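Local atomic coordinates of heat-inducible transcription repressor hrcA homolog (Thermotoga maritima, PDB entry 1STZ), a protein that probably binds DNA to repress the class I heat shock genes, preventing heat-shock induction of the grpE-dnaK-dnaJ and groELS operons. Residues A[302-307]-A[323-328]; A[269-274]-A[316-321]; A[291-294]-A[299-302]; A[105-110]-A[124-129]; A[115-120]-A[230-235]. All coordinates share one frame; numbering follows the deposited sequence.

The five contacts belong to one layered body, in which a five-stranded antiparallel sheet is faced by helices 314-334 and 116-131. Contact 3 ties two neighbouring strands of the sheet together, and contact 1, its centre about 8 Å away and sharing Gly302 with it, sets helix 314-334 on the middle strand. Contact 2 uses the same helix nearer its start, about 9 Å from contact 1 between centres, and reaches Ile271, just before the outer strand 272-275. Contacts 4 and 5 both use helix 116-131, at centres about 12 Å apart: the former joins it to the end of helix 103-106 and the chain just after, the latter to the opposite outer strand. Contacts 2 and 5 lie farthest apart, about 19 Å between centres.

Contact 1: A[302-307]-A[323-328]; sequences GSVYLF and YILNRL
Val304 and Leu325 meet through one methyl each: Val304 CG2 lies 3.4 Å from Leu325 CD2, tighter than carbons usually pack. The two side chains run past each other in opposite directions, so the touch is alongside, and Val304 CB is also 4.0 Å from that Leu325 CD2. With CG1 of the valine placed anti to its nitrogen (chi1 -177°), CG2 is the branch left to meet the helix. Leu328, about one turn beyond Leu325, adds a looser apolar contact, its CD1 standing 4.4 Å from Val304 CG2, so a single valine methyl serves both leucines.

No hydrogen bond crosses this interface of buried aliphatic groups; the nearest pair of alpha carbons, Val304 CA and Leu325 CA, is 7.8 Å apart. Polar backbone atoms are engaged within their own elements instead, Val304 pairing with Gly292 of the next strand and Leu328 N donating to Ile324 O in the helix.

Leu328 reaches further, to Leu120 and Ala123 of helix 116-131. Helix 314-334 thereby covers the middle strand of the five-stranded antiparallel sheet, a helix-on-sheet layering consistent with the GAF clan to which the C-terminal domain of HrcA is assigned.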
# COMPACT_ATOMS: atom_id res chain seq x y z
N GLY A 302 -6.24 5.80 -24.62
CA GLY A 302 -5.65 4.51 -24.95
C GLY A 302 -6.48 3.33 -24.43
O GLY A 302 -7.41 3.51 -23.65
N SER A 303 -6.13 2.15 -24.89
CA SER A 303 -6.70 0.90 -24.40
C SER A 303 -5.81 0.20 -23.37
O SER A 303 -4.58 0.36 -23.36
CB SER A 303 -6.97 -0.02 -25.59
OG SER A 303 -7.90 0.60 -26.46
N VAL A 304 -6.45 -0.55 -22.48
CA VAL A 304 -5.81 -1.39 -21.48
C VAL A 304 -6.25 -2.84 -21.69
O VAL A 304 -7.42 -3.10 -21.92
CB VAL A 304 -6.22 -0.97 -20.06
CG1 VAL A 304 -5.50 -1.80 -19.01
CG2 VAL A 304 -5.94 0.52 -19.85
N TYR A 305 -5.30 -3.76 -21.58
CA TYR A 305 -5.53 -5.19 -21.74
C TYR A 305 -4.95 -5.95 -20.57
O TYR A 305 -3.82 -5.72 -20.17
CB TYR A 305 -4.87 -5.69 -23.02
CG TYR A 305 -5.32 -4.97 -24.26
CD1 TYR A 305 -4.71 -3.80 -24.65
CD2 TYR A 305 -6.35 -5.47 -25.04
CE1 TYR A 305 -5.12 -3.13 -25.80
CE2 TYR A 305 -6.77 -4.81 -26.17
CZ TYR A 305 -6.15 -3.64 -26.55
OH TYR A 305 -6.54 -2.99 -27.70
N LEU A 306 -5.76 -6.85 -20.00
CA LEU A 306 -5.33 -7.82 -18.99
C LEU A 306 -5.49 -9.25 -19.55
O LEU A 306 -6.61 -9.70 -19.82
CB LEU A 306 -6.23 -7.69 -17.77
CG LEU A 306 -5.83 -8.18 -16.38
CD1 LEU A 306 -6.97 -8.88 -15.70
CD2 LEU A 306 -4.55 -8.98 -16.30
N PHE A 307 -4.40 -9.96 -19.67
CA PHE A 307 -4.40 -11.34 -20.12
C PHE A 307 -4.10 -12.23 -18.94
O PHE A 307 -3.14 -12.00 -18.22
CB PHE A 307 -3.34 -11.56 -21.19
CG PHE A 307 -3.58 -10.82 -22.46
CD1 PHE A 307 -3.01 -9.58 -22.67
CD2 PHE A 307 -4.34 -11.39 -23.47
CE1 PHE A 307 -3.21 -8.89 -23.88
CE2 PHE A 307 -4.56 -10.71 -24.64
CZ PHE A 307 -3.99 -9.45 -24.85
N TYR A 323 -11.82 -0.74 -11.44
CA TYR A 323 -11.33 0.31 -10.52
C TYR A 323 -10.15 1.08 -11.11
O TYR A 323 -10.17 2.30 -11.12
CB TYR A 323 -10.93 -0.29 -9.17
CG TYR A 323 -10.66 0.72 -8.07
CD1 TYR A 323 -11.69 1.15 -7.22
CD2 TYR A 323 -9.39 1.24 -7.86
CE1 TYR A 323 -11.45 2.05 -6.21
CE2 TYR A 323 -9.15 2.15 -6.85
CZ TYR A 323 -10.17 2.55 -6.04
OH TYR A 323 -9.91 3.45 -5.04
N ILE A 324 -9.15 0.37 -11.62
CA ILE A 324 -7.93 1.01 -12.11
C ILE A 324 -8.19 1.83 -13.36
O ILE A 324 -7.67 2.94 -13.49
CB ILE A 324 -6.79 -0.04 -12.38
CG1 ILE A 324 -6.02 -0.34 -11.11
CG2 ILE A 324 -5.71 0.52 -13.31
CD1 ILE A 324 -6.65 -1.23 -10.24
N LEU A 325 -8.98 1.29 -14.29
CA LEU A 325 -9.37 2.02 -15.47
C LEU A 325 -10.07 3.31 -15.09
O LEU A 325 -9.76 4.34 -15.67
CB LEU A 325 -10.31 1.23 -16.37
CG LEU A 325 -9.81 0.64 -17.69
CD1 LEU A 325 -11.01 0.37 -18.53
CD2 LEU A 325 -8.85 1.52 -18.44
N ASN A 326 -11.03 3.26 -14.17
CA ASN A 326 -11.70 4.48 -13.70
C ASN A 326 -10.71 5.47 -13.06
O ASN A 326 -10.89 6.67 -13.18
CB ASN A 326 -12.79 4.15 -12.68
CG ASN A 326 -14.02 3.52 -13.31
OD1 ASN A 326 -14.20 3.53 -14.52
ND2 ASN A 326 -14.89 2.97 -12.47
N ARG A 327 -9.67 4.97 -12.39
CA ARG A 327 -8.63 5.82 -11.80
C ARG A 327 -7.79 6.49 -12.86
O ARG A 327 -7.38 7.61 -12.69
CB ARG A 327 -7.67 5.01 -10.93
CG ARG A 327 -8.04 4.94 -9.49
CD ARG A 327 -9.47 4.84 -9.23
NE ARG A 327 -9.98 5.94 -8.44
CZ ARG A 327 -11.20 6.48 -8.56
NH1 ARG A 327 -12.06 6.04 -9.48
NH2 ARG A 327 -11.57 7.48 -7.73
N LEU A 328 -7.52 5.78 -13.95
CA LEU A 328 -6.70 6.33 -15.00
C LEU A 328 -7.47 7.42 -15.70
O LEU A 328 -6.93 8.47 -15.98
CB LEU A 328 -6.29 5.25 -16.02
CG LEU A 328 -5.18 4.31 -15.56
CD1 LEU A 328 -4.94 3.26 -16.61
CD2 LEU A 328 -3.91 5.07 -15.27

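Contact 2: A[269-274]-A[316-321]; sequences EGITVR and RNHRVF
Ile271 offers one methyl, CG2, to two aromatic side chains of helix 314-334. The closer is Phe321, whose CD2 is 3.9 Å from Ile271 CG2, with Phe321 CE2 at 4.1 Å from the same methyl. This is apolar packing in which the methyl comes at the ring obliquely and the two side chains pass in opposite directions. The ring of Phe321 reaches that far from the helix because its CG is anti to the backbone nitrogen (chi1 -172°). His318, about one turn earlier, brings its ring to the same methyl more loosely, Ile271 CG2 to His318 CD2 being 4.2 Å, again at an oblique approach.

No hydrogen bond crosses between the segments; within the helical one, Arg316 grips the side-chain oxygen of Asn317 side-on with two nitrogens: NE and NH2 are each 3.1 Å from Asn317 OD1. Both bonds lie close to the guanidinium plane, but only NH2 arrives in the carbonyl plane on a lone pair, whereas NE is tilted 23° from it. Asn317 ND2 in turn donates to Thr312 OG1, so both ends of the amide are held, which probably fixes its rotation.

Around this contact, Phe321 also packs on Val304 and Leu306 of strand 299-309 and on Leu127 of helix 116-131, while His318 leans on Phe290. Arg319 faces away from Ile271, forming salt bridges with Asp102 and with Glu180 of the second subunit. Ile271 itself directly precedes strand 272-275, an outer strand of the sheet, and touches Leu325 further along the helix.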
# COMPACT_ATOMS: atom_id res chain seq x y z
N GLU A 269 -17.33 -1.95 -26.50
CA GLU A 269 -17.94 -0.78 -25.86
C GLU A 269 -17.95 -0.97 -24.34
O GLU A 269 -18.69 -1.81 -23.82
CB GLU A 269 -19.38 -0.58 -26.32
CG GLU A 269 -19.61 -0.62 -27.83
CD GLU A 269 -20.97 -1.21 -28.20
OE1 GLU A 269 -21.32 -2.29 -27.66
OE2 GLU A 269 -21.69 -0.59 -29.03
N GLY A 270 -17.16 -0.18 -23.65
CA GLY A 270 -16.97 -0.34 -22.22
C GLY A 270 -16.08 -1.53 -21.91
O GLY A 270 -15.39 -2.06 -22.78
N ILE A 271 -16.10 -1.95 -20.66
CA ILE A 271 -15.27 -3.05 -20.23
C ILE A 271 -15.90 -4.39 -20.62
O ILE A 271 -17.07 -4.61 -20.37
CB ILE A 271 -15.05 -2.95 -18.70
CG1 ILE A 271 -14.31 -1.65 -18.38
CG2 ILE A 271 -14.32 -4.19 -18.19
CD1 ILE A 271 -14.21 -1.35 -16.91
N THR A 272 -15.12 -5.25 -21.28
CA THR A 272 -15.56 -6.61 -21.63
C THR A 272 -14.48 -7.63 -21.32
O THR A 272 -13.30 -7.29 -21.11
CB THR A 272 -15.91 -6.73 -23.15
OG1 THR A 272 -14.76 -6.38 -23.94
CG2 THR A 272 -17.00 -5.74 -23.61
N VAL A 273 -14.89 -8.89 -21.33
CA VAL A 273 -13.94 -10.00 -21.32
C VAL A 273 -14.17 -10.87 -22.55
O VAL A 273 -15.28 -11.03 -23.00
CB VAL A 273 -14.04 -10.84 -20.01
CG1 VAL A 273 -15.31 -11.70 -19.98
CG2 VAL A 273 -12.82 -11.69 -19.85
N ARG A 274 -13.09 -11.36 -23.13
CA ARG A 274 -13.14 -12.36 -24.20
C ARG A 274 -12.45 -13.61 -23.65
O ARG A 274 -11.29 -13.54 -23.27
CB ARG A 274 -12.45 -11.85 -25.46
CG ARG A 274 -13.30 -10.78 -26.16
CD ARG A 274 -12.69 -10.28 -27.44
NE ARG A 274 -13.55 -9.35 -28.15
CZ ARG A 274 -14.60 -9.68 -28.89
NH1 ARG A 274 -14.95 -10.96 -29.08
NH2 ARG A 274 -15.29 -8.72 -29.46
N ARG A 316 -12.85 -11.12 -9.23
CA ARG A 316 -11.71 -10.33 -8.74
C ARG A 316 -11.12 -9.52 -9.90
O ARG A 316 -10.90 -8.32 -9.76
CB ARG A 316 -10.67 -11.24 -8.07
CG ARG A 316 -9.39 -10.55 -7.61
CD ARG A 316 -8.16 -11.46 -7.54
NE ARG A 316 -7.86 -12.11 -8.83
CZ ARG A 316 -7.01 -13.12 -9.01
NH1 ARG A 316 -6.34 -13.64 -8.00
NH2 ARG A 316 -6.83 -13.63 -10.22
N ASN A 317 -10.91 -10.16 -11.04
CA ASN A 317 -10.26 -9.51 -12.17
C ASN A 317 -11.08 -8.34 -12.73
O ASN A 317 -10.52 -7.30 -13.10
CB ASN A 317 -9.95 -10.49 -13.31
CG ASN A 317 -8.94 -11.55 -12.92
OD1 ASN A 317 -8.35 -11.51 -11.84
ND2 ASN A 317 -8.76 -12.52 -13.79
N HIS A 318 -12.39 -8.54 -12.81
CA HIS A 318 -13.32 -7.51 -13.27
C HIS A 318 -13.29 -6.32 -12.33
O HIS A 318 -13.19 -5.18 -12.77
CB HIS A 318 -14.76 -8.01 -13.34
CG HIS A 318 -15.72 -6.97 -13.81
ND1 HIS A 318 -16.54 -6.27 -12.95
CD2 HIS A 318 -15.96 -6.46 -15.05
CE1 HIS A 318 -17.23 -5.38 -13.63
NE2 HIS A 318 -16.90 -5.48 -14.91
N ARG A 319 -13.36 -6.60 -11.04
CA ARG A 319 -13.38 -5.55 -10.04
C ARG A 319 -12.11 -4.70 -10.06
O ARG A 319 -12.19 -3.48 -10.01
CB ARG A 319 -13.55 -6.19 -8.68
CG ARG A 319 -13.52 -5.26 -7.49
CD ARG A 319 -12.99 -5.95 -6.25
NE ARG A 319 -13.61 -7.25 -6.11
CZ ARG A 319 -13.03 -8.36 -5.68
NH1 ARG A 319 -11.78 -8.40 -5.25
NH2 ARG A 319 -13.76 -9.46 -5.65
N VAL A 320 -10.96 -5.36 -10.10
CA VAL A 320 -9.68 -4.69 -10.07
C VAL A 320 -9.47 -3.88 -11.36
O VAL A 320 -8.97 -2.77 -11.30
CB VAL A 320 -8.53 -5.69 -9.87
CG1 VAL A 320 -7.20 -5.03 -10.05
CG2 VAL A 320 -8.59 -6.29 -8.51
N PHE A 321 -9.90 -4.43 -12.49
CA PHE A 321 -9.67 -3.83 -13.81
C PHE A 321 -10.50 -2.60 -13.92
O PHE A 321 -9.99 -1.54 -14.24
CB PHE A 321 -10.02 -4.83 -14.89
CG PHE A 321 -9.66 -4.41 -16.30
CD1 PHE A 321 -8.43 -4.76 -16.83
CD2 PHE A 321 -10.59 -3.79 -17.12
CE1 PHE A 321 -8.11 -4.45 -18.14
CE2 PHE A 321 -10.28 -3.47 -18.44
CZ PHE A 321 -9.04 -3.78 -18.94

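Contact 3: A[291-294]-A[299-302]; sequences SGKY and SPIG
Two residues of one strand, Ile301 and Gly302, face the single residue Tyr294 of its partner, forming a classic beta bulge. Two backbone bonds hold it: Tyr294 N donates to Gly302 O at 3.0 Å, nearly along the C=O axis, and Ile301 N donates to Tyr294 O at 2.9 Å. A CA-H...O contact, 3.2 Å from Lys293 CA to Gly302 O, gives that oxygen a second neighbour.

Tyr294 carries most of the side-chain contact. Its CG sits between the backbone N and the carbonyl carbon (chi1 67°), which brings the ring back over the partner strand: Gly302 N lies over one face, 3.8 Å from the ring plane and offset toward the rim. Ile301 CG2 comes in obliquely, 3.7 Å from Tyr294 CE1. A beta carbon on Gly302 would be crowded against this ring. Replacing Tyr294 by an alanine would probably uncover the Gly302 backbone and Ile301 and leave Glu138 O without the hydroxyl that bonds to it.

Elsewhere, Lys293 and Pro300 lie side by side, Lys293 CD being 3.6 Å from Pro300 CB. The whole is a bulged end of the antiparallel beta hairpin formed by strands 287-296 and 299-309.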
# COMPACT_ATOMS: atom_id res chain seq x y z
N SER A 291 -10.54 -6.03 -21.53
CA SER A 291 -10.12 -4.84 -22.23
C SER A 291 -11.08 -3.70 -21.98
O SER A 291 -12.25 -3.90 -21.61
CB SER A 291 -9.98 -5.14 -23.72
OG SER A 291 -11.23 -5.44 -24.32
N GLY A 292 -10.57 -2.49 -22.17
CA GLY A 292 -11.32 -1.27 -21.96
C GLY A 292 -10.43 -0.07 -22.30
O GLY A 292 -9.24 -0.24 -22.56
N LYS A 293 -10.99 1.12 -22.28
CA LYS A 293 -10.22 2.33 -22.55
C LYS A 293 -10.22 3.24 -21.35
O LYS A 293 -11.15 3.23 -20.56
CB LYS A 293 -10.79 3.06 -23.74
CG LYS A 293 -10.90 2.23 -25.00
CD LYS A 293 -11.18 3.11 -26.20
CE LYS A 293 -11.47 2.32 -27.45
NZ LYS A 293 -12.88 1.86 -27.45
N TYR A 294 -9.16 4.04 -21.22
CA TYR A 294 -9.13 5.16 -20.30
C TYR A 294 -9.28 6.45 -21.12
O TYR A 294 -8.87 6.49 -22.28
CB TYR A 294 -7.88 5.14 -19.41
CG TYR A 294 -6.55 5.37 -20.08
CD1 TYR A 294 -5.88 6.59 -19.97
CD2 TYR A 294 -5.92 4.36 -20.77
CE1 TYR A 294 -4.66 6.80 -20.58
CE2 TYR A 294 -4.69 4.56 -21.39
CZ TYR A 294 -4.06 5.76 -21.29
OH TYR A 294 -2.83 5.93 -21.91
N SER A 299 -12.97 11.76 -24.59
CA SER A 299 -11.97 11.31 -25.57
C SER A 299 -11.14 10.12 -25.09
O SER A 299 -10.45 10.23 -24.09
CB SER A 299 -11.02 12.46 -25.91
OG SER A 299 -11.68 13.39 -26.75
N PRO A 300 -11.16 8.98 -25.79
CA PRO A 300 -10.30 7.85 -25.39
C PRO A 300 -8.83 8.19 -25.62
O PRO A 300 -8.48 8.66 -26.69
CB PRO A 300 -10.73 6.71 -26.33
CG PRO A 300 -11.77 7.23 -27.22
CD PRO A 300 -11.95 8.69 -26.98
N ILE A 301 -8.00 7.98 -24.62
CA ILE A 301 -6.56 8.21 -24.75
C ILE A 301 -5.81 6.94 -25.16
O ILE A 301 -4.86 7.01 -25.95
CB ILE A 301 -6.00 8.75 -23.45
CG1 ILE A 301 -6.69 10.06 -23.05
CG2 ILE A 301 -4.49 8.97 -23.56
CD1 ILE A 301 -6.76 11.09 -24.18
N GLY A 302 -6.24 5.80 -24.62
CA GLY A 302 -5.65 4.51 -24.95
C GLY A 302 -6.48 3.33 -24.43
O GLY A 302 -7.41 3.51 -23.65

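Contact 4: A[105-110]-A[124-129]; sequences VETFKS and GNLLAR
Leu126 presses its CD2 methyl against the root of Phe108, 3.6 Å from Phe108 CB, and overlaps the near part of the ring obliquely, with Phe108 CD1 at 4.0 Å from Leu126 CD2. The contact joins the end of the short helix 103-106 and the chain just after it to helix 116-131, one of the helices layered on the five-stranded sheet; on the same helix Leu127 packs on Val304 and Leu306 of that sheet.

Everything across the contact is van der Waals packing, and one methyl carries it. Leu126 CG is anti to the backbone nitrogen (chi1 -177°), which extends the branch away from its helix toward Val105, Thr107 and Phe108. Val105 contributes its carbonyl, Val105 O being 4.0 Å from Leu126 CD2, while that oxygen accepts from Phe108 N at 3.0 Å, a bond that closes a turn and is consistent with the three residues lying near the same methyl. Phe108 also rests on Leu122 and Ala123, and Leu182 of the second subunit packs on both Leu126 and Thr107. Thr107 OG1 approaches Leu126 CD2 only to 4.5 Å and is hydrogen-bonded instead to Ala104 O.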
# COMPACT_ATOMS: atom_id res chain seq x y z
N VAL A 105 -6.91 -2.84 -3.92
CA VAL A 105 -6.98 -2.01 -5.11
C VAL A 105 -7.21 -0.52 -4.75
O VAL A 105 -6.73 0.36 -5.45
CB VAL A 105 -8.01 -2.51 -6.14
CG1 VAL A 105 -9.44 -2.10 -5.78
CG2 VAL A 105 -7.63 -2.02 -7.51
N GLU A 106 -7.87 -0.27 -3.62
CA GLU A 106 -8.10 1.10 -3.17
C GLU A 106 -6.82 1.82 -2.72
O GLU A 106 -6.85 3.05 -2.55
CB GLU A 106 -9.12 1.15 -2.04
CG GLU A 106 -10.55 0.82 -2.46
CD GLU A 106 -11.50 0.85 -1.27
OE1 GLU A 106 -12.50 0.07 -1.27
OE2 GLU A 106 -11.24 1.64 -0.32
N THR A 107 -5.72 1.08 -2.54
CA THR A 107 -4.42 1.71 -2.28
C THR A 107 -3.85 2.41 -3.50
O THR A 107 -2.85 3.13 -3.38
CB THR A 107 -3.37 0.73 -1.75
OG1 THR A 107 -2.97 -0.20 -2.78
CG2 THR A 107 -3.91 -0.10 -0.58
N PHE A 108 -4.44 2.21 -4.67
CA PHE A 108 -3.95 2.89 -5.84
C PHE A 108 -4.11 4.40 -5.65
O PHE A 108 -5.18 4.89 -5.29
CB PHE A 108 -4.65 2.48 -7.12
CG PHE A 108 -4.08 3.13 -8.35
CD1 PHE A 108 -2.86 2.74 -8.84
CD2 PHE A 108 -4.74 4.17 -8.97
CE1 PHE A 108 -2.30 3.36 -9.96
CE2 PHE A 108 -4.18 4.79 -10.12
CZ PHE A 108 -2.97 4.38 -10.60
N LYS A 109 -3.04 5.11 -5.87
CA LYS A 109 -3.09 6.56 -5.90
C LYS A 109 -2.18 7.06 -6.99
O LYS A 109 -1.07 6.56 -7.18
CB LYS A 109 -2.68 7.17 -4.57
CG LYS A 109 -1.43 6.60 -3.96
CD LYS A 109 -0.95 7.50 -2.81
CE LYS A 109 -0.57 6.71 -1.58
NZ LYS A 109 0.15 7.57 -0.57
N SER A 110 -2.71 8.02 -7.73
CA SER A 110 -1.91 8.88 -8.58
C SER A 110 -1.43 10.01 -7.69
O SER A 110 -0.56 10.78 -8.08
CB SER A 110 -2.74 9.44 -9.73
OG SER A 110 -4.11 9.23 -9.50
N GLY A 124 -0.40 -0.30 -14.17
CA GLY A 124 -0.16 -1.57 -14.83
C GLY A 124 0.38 -2.60 -13.86
O GLY A 124 -0.06 -3.77 -13.83
N ASN A 125 1.27 -2.15 -13.00
CA ASN A 125 1.89 -3.01 -12.03
C ASN A 125 0.95 -3.46 -10.91
O ASN A 125 1.03 -4.61 -10.47
CB ASN A 125 3.18 -2.40 -11.52
CG ASN A 125 4.32 -2.54 -12.56
OD1 ASN A 125 4.87 -3.63 -12.74
ND2 ASN A 125 4.62 -1.47 -13.28
N LEU A 126 0.06 -2.57 -10.44
CA LEU A 126 -0.89 -2.96 -9.41
C LEU A 126 -1.93 -3.94 -9.99
O LEU A 126 -2.30 -4.93 -9.36
CB LEU A 126 -1.59 -1.75 -8.82
CG LEU A 126 -2.56 -2.08 -7.67
CD1 LEU A 126 -1.83 -2.66 -6.47
CD2 LEU A 126 -3.33 -0.84 -7.22
N LEU A 127 -2.39 -3.64 -11.20
CA LEU A 127 -3.34 -4.47 -11.91
C LEU A 127 -2.76 -5.89 -12.14
O LEU A 127 -3.44 -6.87 -11.89
CB LEU A 127 -3.69 -3.83 -13.26
CG LEU A 127 -5.07 -3.97 -13.92
CD1 LEU A 127 -4.99 -3.81 -15.44
CD2 LEU A 127 -5.82 -5.19 -13.59
N ALA A 128 -1.54 -5.97 -12.66
CA ALA A 128 -0.85 -7.25 -12.89
C ALA A 128 -0.68 -8.03 -11.60
O ALA A 128 -0.94 -9.24 -11.55
CB ALA A 128 0.52 -7.01 -13.52
N ARG A 129 -0.22 -7.35 -10.56
CA ARG A 129 0.01 -8.01 -9.28
C ARG A 129 -1.25 -8.60 -8.65
O ARG A 129 -1.24 -9.74 -8.20
CB ARG A 129 0.64 -7.04 -8.31
CG ARG A 129 0.96 -7.66 -6.98
CD ARG A 129 2.00 -6.91 -6.20
NE ARG A 129 1.67 -5.49 -6.07
CZ ARG A 129 2.22 -4.67 -5.17
NH1 ARG A 129 3.13 -5.12 -4.30
NH2 ARG A 129 1.86 -3.39 -5.14

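Contact 5: A[115-120]-A[230-235]; sequences DPEKVL and RYLDAG
Leu232 contributes the largest share of the buried surface, pushing both its methyls toward the first turn of helix 116-131. Its CD1 lies 3.8 Å from Glu117 OE1 and 4.1 Å from the carbonyl carbon of Leu120, Leu120 C, while its CD2 is 4.1 Å from Leu120 O. The strand residue therefore rests on the backbone carbonyl of Leu120 as well as on the Glu117 carboxylate. CG of Leu232 is anti to the backbone nitrogen (chi1 173°), which carries the forked end out from the strand toward the helix.

Leu120 comes next in buried area. Its CA is 7.7 Å from Leu232 CA, the nearest CA-CA pair, and its CB is directed toward the strand, though its side chain packs on Ile137 and Phe332. Strand 231-234 is an outer strand of the five-stranded antiparallel sheet, pairing with strand 134-138 through Leu232 and Ile137, and helix 116-131 lies against it as part of the helix-on-sheet layer.

Glu117 reaches Leu232 from an oblique direction. Its chain bends at chi2 (62°), leaving OE1 beside the leucine methyl while the same oxygen forms a salt bridge with Arg139. The carboxylate is thus tied to a charged partner although it borders an apolar group. At the helix start, Asp115 is the N-cap: Glu117 N donates to Asp115 OD1 at 3.0 Å, meeting it from above the carboxylate plane.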
# COMPACT_ATOMS: atom_id res chain seq x y z
N ASP A 115 3.65 13.01 -13.61
CA ASP A 115 4.25 12.37 -14.78
C ASP A 115 3.28 11.28 -15.23
O ASP A 115 3.08 10.30 -14.51
CB ASP A 115 5.62 11.77 -14.43
CG ASP A 115 6.36 11.14 -15.64
OD1 ASP A 115 5.77 10.91 -16.72
OD2 ASP A 115 7.57 10.83 -15.57
N PRO A 116 2.65 11.43 -16.38
CA PRO A 116 1.69 10.42 -16.83
C PRO A 116 2.32 9.03 -17.00
O PRO A 116 1.63 8.05 -16.78
CB PRO A 116 1.17 10.99 -18.16
CG PRO A 116 2.20 11.97 -18.61
CD PRO A 116 2.78 12.54 -17.34
N GLU A 117 3.61 8.96 -17.32
CA GLU A 117 4.30 7.69 -17.51
C GLU A 117 4.37 6.90 -16.20
O GLU A 117 4.11 5.70 -16.18
CB GLU A 117 5.70 7.91 -18.10
CG GLU A 117 6.56 6.66 -18.26
CD GLU A 117 5.98 5.62 -19.21
OE1 GLU A 117 6.32 4.43 -19.05
OE2 GLU A 117 5.17 5.99 -20.11
N LYS A 118 4.69 7.59 -15.11
CA LYS A 118 4.74 6.98 -13.79
C LYS A 118 3.32 6.53 -13.32
O LYS A 118 3.18 5.51 -12.63
CB LYS A 118 5.39 7.94 -12.79
CG LYS A 118 5.49 7.42 -11.36
CD LYS A 118 6.41 6.20 -11.26
CE LYS A 118 6.61 5.79 -9.80
NZ LYS A 118 7.94 5.15 -9.58
N VAL A 119 2.29 7.28 -13.70
CA VAL A 119 0.94 6.91 -13.33
C VAL A 119 0.53 5.62 -14.07
O VAL A 119 -0.05 4.74 -13.46
CB VAL A 119 -0.10 8.02 -13.62
CG1 VAL A 119 -1.50 7.50 -13.38
CG2 VAL A 119 0.14 9.23 -12.73
N LEU A 120 0.86 5.52 -15.35
CA LEU A 120 0.60 4.30 -16.12
C LEU A 120 1.41 3.13 -15.57
O LEU A 120 0.92 2.00 -15.52
CB LEU A 120 0.93 4.50 -17.60
CG LEU A 120 0.13 5.56 -18.36
CD1 LEU A 120 0.59 5.65 -19.82
CD2 LEU A 120 -1.38 5.32 -18.26
N ARG A 230 5.04 1.45 -27.63
CA ARG A 230 3.70 2.02 -27.69
C ARG A 230 2.87 1.52 -26.51
O ARG A 230 1.96 2.19 -26.06
CB ARG A 230 3.00 1.70 -29.02
CG ARG A 230 2.54 2.96 -29.77
CD ARG A 230 1.15 2.84 -30.32
NE ARG A 230 0.26 3.98 -30.14
CZ ARG A 230 -0.12 4.50 -28.98
NH1 ARG A 230 0.35 4.04 -27.83
NH2 ARG A 230 -0.97 5.51 -28.99
N TYR A 231 3.19 0.33 -26.02
CA TYR A 231 2.52 -0.25 -24.86
C TYR A 231 3.50 -0.44 -23.73
O TYR A 231 4.61 -0.88 -23.96
CB TYR A 231 1.93 -1.62 -25.21
CG TYR A 231 0.81 -1.53 -26.21
CD1 TYR A 231 1.08 -1.51 -27.57
CD2 TYR A 231 -0.50 -1.47 -25.79
CE1 TYR A 231 0.06 -1.42 -28.50
CE2 TYR A 231 -1.55 -1.37 -26.73
CZ TYR A 231 -1.25 -1.35 -28.08
OH TYR A 231 -2.26 -1.25 -29.02
N LEU A 232 3.08 -0.08 -22.52
CA LEU A 232 3.75 -0.46 -21.28
C LEU A 232 3.24 -1.83 -20.85
O LEU A 232 2.03 -2.02 -20.70
CB LEU A 232 3.40 0.53 -20.17
CG LEU A 232 3.89 0.17 -18.75
CD1 LEU A 232 4.28 1.43 -17.99
CD2 LEU A 232 2.85 -0.62 -17.94
N ASP A 233 4.14 -2.78 -20.62
CA ASP A 233 3.75 -4.12 -20.17
C ASP A 233 4.19 -4.39 -18.73
O ASP A 233 5.16 -3.83 -18.25
CB ASP A 233 4.29 -5.20 -21.12
CG ASP A 233 5.79 -5.22 -21.17
OD1 ASP A 233 6.38 -4.28 -21.76
OD2 ASP A 233 6.48 -6.13 -20.65
N ALA A 234 3.47 -5.26 -18.05
CA ALA A 234 3.86 -5.68 -16.70
C ALA A 234 3.25 -7.04 -16.38
O ALA A 234 2.22 -7.40 -16.93
CB ALA A 234 3.37 -4.64 -15.69
N GLY A 235 3.87 -7.79 -15.47
CA GLY A 235 3.35 -9.08 -15.04
C GLY A 235 3.66 -10.30 -15.91
O GLY A 235 3.00 -11.35 -15.78